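Local coordinates for DUF3244 domain-containing protein (PDB 3D33) that is of unknown function but folds as an immunoglobulin-like beta-sandwich of the DUF3244 family, at residues V33-G37 with Y38-L42. Residues are numbered along the deposited sequence; the frame is centred on the assembly and turned at random.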
# COMPACT_ATOMS: atom_id res chain seq x y z
N VAL A 33 -1.91 6.50 -2.07
CA VAL A 33 -0.52 6.11 -1.95
C VAL A 33 0.31 6.91 -2.99
O VAL A 33 -0.16 7.15 -4.13
CB VAL A 33 -0.34 4.60 -2.16
CG1 VAL A 33 1.14 4.25 -2.24
CG2 VAL A 33 -1.07 3.81 -1.07
N PHE A 34 1.50 7.35 -2.59
CA PHE A 34 2.48 7.94 -3.52
C PHE A 34 3.88 7.49 -3.18
O PHE A 34 4.12 7.04 -2.06
CB PHE A 34 2.40 9.49 -3.59
CG PHE A 34 2.63 10.18 -2.27
CD1 PHE A 34 3.90 10.48 -1.85
CD2 PHE A 34 1.55 10.55 -1.46
CE1 PHE A 34 4.12 11.13 -0.63
CE2 PHE A 34 1.77 11.21 -0.25
CZ PHE A 34 3.04 11.50 0.16
N THR A 35 4.79 7.60 -4.15
CA THR A 35 6.21 7.37 -3.90
C THR A 35 6.99 8.65 -4.23
O THR A 35 6.65 9.39 -5.17
CB THR A 35 6.76 6.17 -4.70
OG1 THR A 35 6.62 6.45 -6.11
CG2 THR A 35 6.01 4.92 -4.37
N ASP A 36 7.99 8.94 -3.40
CA ASP A 36 8.82 10.15 -3.48
C ASP A 36 10.21 9.63 -3.29
O ASP A 36 10.61 9.28 -2.17
CB ASP A 36 8.41 11.14 -2.38
CG ASP A 36 9.25 12.43 -2.37
OD1 ASP A 36 10.07 12.66 -3.27
OD2 ASP A 36 9.05 13.24 -1.42
N GLY A 37 10.94 9.52 -4.40
CA GLY A 37 12.11 8.67 -4.45
C GLY A 37 11.69 7.25 -4.05
O GLY A 37 10.73 6.71 -4.61
N TYR A 38 12.41 6.72 -3.05
CA TYR A 38 12.28 5.35 -2.56
C TYR A 38 11.54 5.25 -1.22
O TYR A 38 11.77 4.33 -0.43
CB TYR A 38 13.66 4.74 -2.34
CG TYR A 38 14.49 4.50 -3.58
CD1 TYR A 38 13.92 4.00 -4.74
CD2 TYR A 38 15.86 4.75 -3.58
CE1 TYR A 38 14.68 3.76 -5.87
CE2 TYR A 38 16.63 4.52 -4.70
CZ TYR A 38 16.04 4.02 -5.85
OH TYR A 38 16.83 3.78 -6.97
N LEU A 39 10.69 6.22 -0.94
CA LEU A 39 9.77 6.11 0.17
C LEU A 39 8.38 6.10 -0.41
O LEU A 39 8.01 7.00 -1.18
CB LEU A 39 9.94 7.27 1.12
CG LEU A 39 9.26 7.15 2.48
CD1 LEU A 39 9.93 6.08 3.33
CD2 LEU A 39 9.30 8.51 3.17
N LEU A 40 7.61 5.10 0.00
CA LEU A 40 6.20 4.97 -0.32
C LEU A 40 5.39 5.49 0.88
O LEU A 40 5.71 5.15 2.00
CB LEU A 40 5.92 3.51 -0.57
CG LEU A 40 4.58 2.98 -1.01
CD1 LEU A 40 4.82 1.57 -1.60
CD2 LEU A 40 3.61 2.91 0.17
N THR A 41 4.40 6.34 0.62
CA THR A 41 3.56 6.88 1.68
C THR A 41 2.12 6.53 1.42
O THR A 41 1.59 6.79 0.33
CB THR A 41 3.69 8.43 1.81
OG1 THR A 41 5.04 8.79 2.13
CG2 THR A 41 2.73 9.00 2.90
N LEU A 42 1.47 5.96 2.44
CA LEU A 42 0.05 5.70 2.42
C LEU A 42 -0.66 6.64 3.39
O LEU A 42 -0.24 6.80 4.52
CB LEU A 42 -0.26 4.26 2.80
CG LEU A 42 -1.73 3.87 2.91
CD1 LEU A 42 -1.94 2.38 2.57
CD2 LEU A 42 -2.33 4.19 4.30
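One face of the F34 ring is occupied by the side chain of T41, whose CB sits 3.8 Å from the ring centroid in a CH-pi contact offset toward the rim. T41 CG2 lies nearest F34 CZ and T41 OG1 nearest F34 CE1. F34 reaches this place because CG stands between its own backbone N and carbonyl carbon (chi1 59°), which lays the ring alongside T41. The two residues form an antiparallel hydrogen-bonded pair: F34 N gives a 3.0 Å bond to T41 O, and T41 N a straighter one to F34 O. An alanine here would probably leave T41 CB without its aromatic partner and open a gap over that side of the threonine. On the other face of the sheet, V33 CG1 meets L40 CD2 at 3.7 Å, while V33 CG2 rests against L42 CB; V33 also touches L91, and L42 touches I93, on strand 87-96 of the opposing sheet. A type II' turn from D36 to L39 closes the hairpin, with G37 at positive phi; D36 N bonds L39 O at 2.9 Å, whereas the bond from L39 N to D36 O is weak. The chemistry thus divides by face: aliphatic contacts turn into the sandwich interior, and on the face turned away from it F34 lies over T41.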